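Long-range contact in endo-pectate lyase (PDB 3B4N), which probably cleaves polygalacturonate and methyl-esterified pectins by calcium-dependent endo-elimination, using a right-handed parallel beta-helix: residues Ala20-Asn33 and Gln95-Pro107. Residues are numbered along the deposited sequence; the frame is centred on the assembly and turned at random.
With EDO (1,2-ethanediol), chain G.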
loop_
_atom_site.group_PDB
_atom_site.type_symbol
_atom_site.label_atom_id
_atom_site.label_comp_id
_atom_site.label_asym_id
_atom_site.label_seq_id
_atom_site.Cartn_x
_atom_site.Cartn_y
_atom_site.Cartn_z
ATOM N N ALA A 20 14.677 18.830 -7.449
ATOM C CA ALA A 20 13.732 17.740 -7.074
ATOM C C ALA A 20 13.791 16.610 -8.092
ATOM O O ALA A 20 14.287 16.782 -9.205
ATOM C CB ALA A 20 12.311 18.288 -6.988
ATOM N N GLN A 21 13.281 15.448 -7.700
ATOM C CA GLN A 21 13.273 14.294 -8.584
ATOM C C GLN A 21 11.992 13.499 -8.442
ATOM O O GLN A 21 11.289 13.595 -7.435
ATOM C CB GLN A 21 14.465 13.381 -8.283
ATOM C CG GLN A 21 15.812 13.979 -8.654
ATOM C CD GLN A 21 16.971 13.063 -8.304
ATOM O OE1 GLN A 21 17.185 12.733 -7.137
ATOM N NE2 GLN A 21 17.724 12.649 -9.316
ATOM N N THR A 22 11.694 12.720 -9.478
ATOM C CA THR A 22 10.518 11.867 -9.492
ATOM C C THR A 22 10.933 10.525 -10.082
ATOM O O THR A 22 11.574 10.482 -11.129
ATOM C CB THR A 22 9.400 12.461 -10.376
ATOM O OG1 THR A 22 9.056 13.766 -9.895
ATOM C CG2 THR A 22 8.165 11.570 -10.356
ATOM N N THR A 23 10.595 9.436 -9.395
ATOM C CA THR A 23 10.899 8.096 -9.881
ATOM C C THR A 23 9.567 7.397 -10.115
ATOM O O THR A 23 8.698 7.368 -9.241
ATOM C CB THR A 23 11.738 7.284 -8.876
ATOM O OG1 THR A 23 13.027 7.895 -8.726
ATOM C CG2 THR A 23 11.916 5.852 -9.371
ATOM N N LEU A 24 9.422 6.848 -11.314
ATOM C CA LEU A 24 8.209 6.173 -11.737
ATOM C C LEU A 24 8.398 4.671 -11.912
ATOM O O LEU A 24 9.457 4.211 -12.345
ATOM C CB LEU A 24 7.753 6.779 -13.067
ATOM C CG LEU A 24 6.477 6.225 -13.714
ATOM C CD1 LEU A 24 5.298 6.477 -12.789
ATOM C CD2 LEU A 24 6.231 6.904 -15.067
ATOM N N MET A 25 7.368 3.916 -11.545
ATOM C CA MET A 25 7.361 2.467 -11.715
ATOM C C MET A 25 6.027 2.078 -12.324
ATOM O O MET A 25 5.021 2.768 -12.150
ATOM C CB MET A 25 7.550 1.751 -10.380
ATOM C CG MET A 25 8.932 1.948 -9.797
ATOM S SD MET A 25 9.059 1.201 -8.174
ATOM C CE MET A 25 9.034 -0.438 -8.590
ATOM N N LEU A 26 6.018 0.953 -13.023
ATOM C CA LEU A 26 4.826 0.459 -13.692
ATOM C C LEU A 26 4.482 -0.973 -13.308
ATOM O O LEU A 26 5.372 -1.793 -13.097
ATOM C CB LEU A 26 5.057 0.497 -15.210
ATOM C CG LEU A 26 4.195 -0.403 -16.100
ATOM C CD1 LEU A 26 2.788 0.140 -16.138
ATOM C CD2 LEU A 26 4.787 -0.475 -17.513
ATOM N N SER A 27 3.187 -1.266 -13.215
ATOM C CA SER A 27 2.737 -2.633 -12.961
ATOM C C SER A 27 1.480 -2.896 -13.783
ATOM O O SER A 27 0.509 -2.157 -13.702
ATOM C CB SER A 27 2.433 -2.874 -11.485
ATOM O OG SER A 27 2.137 -4.251 -11.286
ATOM N N GLN A 28 1.497 -3.957 -14.583
ATOM C CA GLN A 28 0.344 -4.288 -15.412
ATOM C C GLN A 28 -0.567 -5.303 -14.723
ATOM O O GLN A 28 -0.110 -6.364 -14.309
ATOM C CB GLN A 28 0.822 -4.850 -16.749
ATOM C CG GLN A 28 1.892 -4.000 -17.422
ATOM C CD GLN A 28 2.364 -4.586 -18.736
ATOM O OE1 GLN A 28 1.590 -4.718 -19.683
ATOM N NE2 GLN A 28 3.641 -4.944 -18.802
ATOM N N LYS A 29 -1.853 -4.978 -14.611
ATOM C CA LYS A 29 -2.828 -5.866 -13.971
ATOM C C LYS A 29 -4.218 -5.787 -14.616
ATOM O O LYS A 29 -4.852 -4.733 -14.610
ATOM C CB LYS A 29 -2.967 -5.516 -12.481
ATOM C CG LYS A 29 -1.738 -5.779 -11.615
ATOM C CD LYS A 29 -1.564 -7.260 -11.304
ATOM C CE LYS A 29 -0.302 -7.812 -11.936
ATOM N NZ LYS A 29 0.887 -7.007 -11.542
ATOM N N SER A 30 -4.693 -6.908 -15.156
ATOM C CA SER A 30 -6.020 -6.975 -15.771
ATOM C C SER A 30 -6.290 -5.894 -16.827
ATOM O O SER A 30 -7.295 -5.172 -16.746
ATOM C CB SER A 30 -7.089 -6.898 -14.676
ATOM O OG SER A 30 -8.393 -7.045 -15.209
ATOM N N ASP A 31 -5.404 -5.813 -17.819
ATOM C CA ASP A 31 -5.496 -4.839 -18.915
ATOM C C ASP A 31 -5.470 -3.387 -18.472
ATOM O O ASP A 31 -5.923 -2.488 -19.188
ATOM C CB ASP A 31 -6.743 -5.094 -19.747
ATOM C CG ASP A 31 -6.597 -6.306 -20.619
ATOM O OD1 ASP A 31 -7.605 -6.733 -21.179
ATOM O OD2 ASP A 31 -5.465 -6.819 -20.746
ATOM N N VAL A 32 -4.944 -3.170 -17.282
ATOM C CA VAL A 32 -4.827 -1.838 -16.729
ATOM C C VAL A 32 -3.359 -1.658 -16.388
ATOM O O VAL A 32 -2.726 -2.565 -15.840
ATOM C CB VAL A 32 -5.677 -1.693 -15.444
ATOM C CG1 VAL A 32 -5.478 -0.318 -14.831
ATOM C CG2 VAL A 32 -7.153 -1.897 -15.777
ATOM N N ASN A 33 -2.799 -0.512 -16.758
ATOM C CA ASN A 33 -1.410 -0.227 -16.429
ATOM C C ASN A 33 -1.434 0.674 -15.214
ATOM O O ASN A 33 -2.006 1.763 -15.255
ATOM C CB ASN A 33 -0.710 0.493 -17.578
ATOM C CG ASN A 33 -0.472 -0.409 -18.768
ATOM O OD1 ASN A 33 -0.461 0.045 -19.917
ATOM N ND2 ASN A 33 -0.252 -1.688 -18.501
ATOM N N GLN A 95 6.036 26.564 -11.348
ATOM C CA GLN A 95 6.304 26.094 -12.708
ATOM C C GLN A 95 7.439 25.105 -12.922
ATOM O O GLN A 95 7.818 24.840 -14.065
ATOM C CB GLN A 95 6.533 27.294 -13.640
ATOM C CG GLN A 95 5.476 28.395 -13.569
ATOM C CD GLN A 95 5.730 29.382 -12.446
ATOM O OE1 GLN A 95 4.882 29.579 -11.572
ATOM N NE2 GLN A 95 6.901 30.013 -12.462
ATOM N N ALA A 96 8.000 24.560 -11.851
ATOM C CA ALA A 96 9.074 23.595 -12.029
ATOM C C ALA A 96 8.469 22.310 -12.575
ATOM O O ALA A 96 7.416 21.865 -12.107
ATOM C CB ALA A 96 9.773 23.323 -10.709
ATOM N N GLN A 97 9.120 21.733 -13.579
ATOM C CA GLN A 97 8.670 20.480 -14.182
ATOM C C GLN A 97 9.647 19.421 -13.708
ATOM O O GLN A 97 10.801 19.381 -14.149
ATOM C CB GLN A 97 8.731 20.549 -15.710
ATOM C CG GLN A 97 8.088 21.773 -16.329
ATOM C CD GLN A 97 6.582 21.779 -16.192
ATOM O OE1 GLN A 97 6.014 22.628 -15.506
ATOM N NE2 GLN A 97 5.922 20.831 -16.852
ATOM N N VAL A 98 9.195 18.571 -12.797
ATOM C CA VAL A 98 10.043 17.516 -12.269
ATOM C C VAL A 98 9.561 16.239 -12.948
ATOM O O VAL A 98 8.642 15.569 -12.477
ATOM C CB VAL A 98 9.894 17.426 -10.739
ATOM C CG1 VAL A 98 10.968 16.530 -10.158
ATOM C CG2 VAL A 98 9.990 18.828 -10.131
ATOM N N VAL A 99 10.194 15.920 -14.068
ATOM C CA VAL A 99 9.812 14.770 -14.868
ATOM C C VAL A 99 10.509 13.490 -14.481
ATOM O O VAL A 99 11.723 13.451 -14.293
ATOM C CB VAL A 99 10.078 15.039 -16.358
ATOM C CG1 VAL A 99 9.525 13.911 -17.201
ATOM C CG2 VAL A 99 9.432 16.361 -16.761
ATOM N N SER A 100 9.720 12.431 -14.373
ATOM C CA SER A 100 10.228 11.124 -14.014
ATOM C C SER A 100 10.938 10.426 -15.159
ATOM O O SER A 100 10.948 10.884 -16.307
ATOM C CB SER A 100 9.069 10.220 -13.599
ATOM O OG SER A 100 8.315 9.845 -14.756
ATOM N N ASN A 101 11.542 9.298 -14.805
ATOM C CA ASN A 101 12.171 8.422 -15.773
ATOM C C ASN A 101 10.982 7.844 -16.531
ATOM O O ASN A 101 9.842 7.883 -16.043
ATOM C CB ASN A 101 12.865 7.265 -15.061
ATOM C CG ASN A 101 11.925 6.532 -14.113
ATOM O OD1 ASN A 101 11.466 5.409 -14.378
ATOM N ND2 ASN A 101 11.625 7.172 -13.013
ATOM N N ALA A 102 11.242 7.294 -17.706
ATOM C CA ALA A 102 10.189 6.663 -18.480
ATOM C C ALA A 102 10.058 5.203 -18.036
ATOM O O ALA A 102 11.027 4.597 -17.571
ATOM C CB ALA A 102 10.540 6.702 -19.965
ATOM N N VAL A 103 8.850 4.663 -18.143
ATOM C CA VAL A 103 8.616 3.248 -17.873
ATOM C C VAL A 103 7.865 2.756 -19.104
ATOM O O VAL A 103 7.217 3.546 -19.798
ATOM C CB VAL A 103 7.771 2.980 -16.613
ATOM C CG1 VAL A 103 8.536 3.418 -15.376
ATOM C CG2 VAL A 103 6.433 3.677 -16.719
ATOM N N THR A 104 7.945 1.462 -19.384
ATOM C CA THR A 104 7.290 0.943 -20.573
ATOM C C THR A 104 6.771 -0.471 -20.403
ATOM O O THR A 104 7.250 -1.224 -19.556
ATOM C CB THR A 104 8.272 0.958 -21.761
ATOM O OG1 THR A 104 7.612 0.487 -22.938
ATOM C CG2 THR A 104 9.468 0.055 -21.475
ATOM N N THR A 105 5.786 -0.817 -21.226
ATOM C CA THR A 105 5.207 -2.153 -21.213
ATOM C C THR A 105 6.036 -3.047 -22.132
ATOM O O THR A 105 5.885 -4.270 -22.124
ATOM C CB THR A 105 3.762 -2.149 -21.753
ATOM O OG1 THR A 105 3.762 -1.649 -23.096
ATOM C CG2 THR A 105 2.856 -1.287 -20.892
ATOM N N ALA A 106 6.909 -2.432 -22.926
ATOM C CA ALA A 106 7.744 -3.177 -23.866
ATOM C C ALA A 106 8.689 -4.140 -23.155
ATOM O O ALA A 106 9.430 -3.750 -22.251
ATOM C CB ALA A 106 8.533 -2.211 -24.740
ATOM N N PRO A 107 8.664 -5.424 -23.555
ATOM C CA PRO A 107 9.494 -6.498 -22.997
ATOM C C PRO A 107 11.001 -6.241 -23.062
ATOM O O PRO A 107 11.408 -5.073 -23.236
ATOM C CB PRO A 107 9.083 -7.712 -23.826
ATOM C CG PRO A 107 7.642 -7.427 -24.131
ATOM C CD PRO A 107 7.697 -5.971 -24.523
HETATM C C1 EDO G . 12.066 10.873 -5.849
HETATM O O1 EDO G . 11.200 10.372 -4.687
HETATM C C2 EDO G . 13.420 10.163 -5.983
HETATM O O2 EDO G . 13.131 8.655 -6.253
HETATM O O HOH W 1 13.195 13.439 -11.911
#
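The CG2 methyl of Thr105 meets two carboxamide faces: it sits almost squarely above CD of Gln28, 4.0 Å away, and off-centre over Asn33, 3.7 Å from its OD1. OD1 of Asn33 is hydrogen-bonded to the hydroxyl of Tyr86. With chi1 of Thr105 at 59°, OG1 is turned away from these amides to bond Tyr84 and Asn83. This is one end of a fibronectin type III-like beta-sandwich, in which outer strands 22-29 and 97-104 of the two facing sheets run in the same direction. Their nearest CA atoms widen from 4.6 Å at Thr22-Ser100 to 7.9 Å at Gln28-Thr105, and no direct backbone hydrogen bond joins them; side chains fill the interval. Leu24 and Val103 cross at about a right angle, CD2 lying 3.6 Å from CG2, and that same valine methyl also packs on CB of Leu26. Leu24 additionally rests against Val88, Leu35 and Trp37, linking the contact to both sheets. Where the strands come closest, the CA-H of Ser100 points to Thr22 O (CA to O 3.2 Å, 141° at the hydrogen), while Ser100 OG bonds Asn101 O and the backbone of Val88. Beyond it, Val98 CG1 touches Ala20 CB. One water bridges the backbones there, accepting from Thr22 N at 2.9 Å and donating to Val99 O at 2.8 Å.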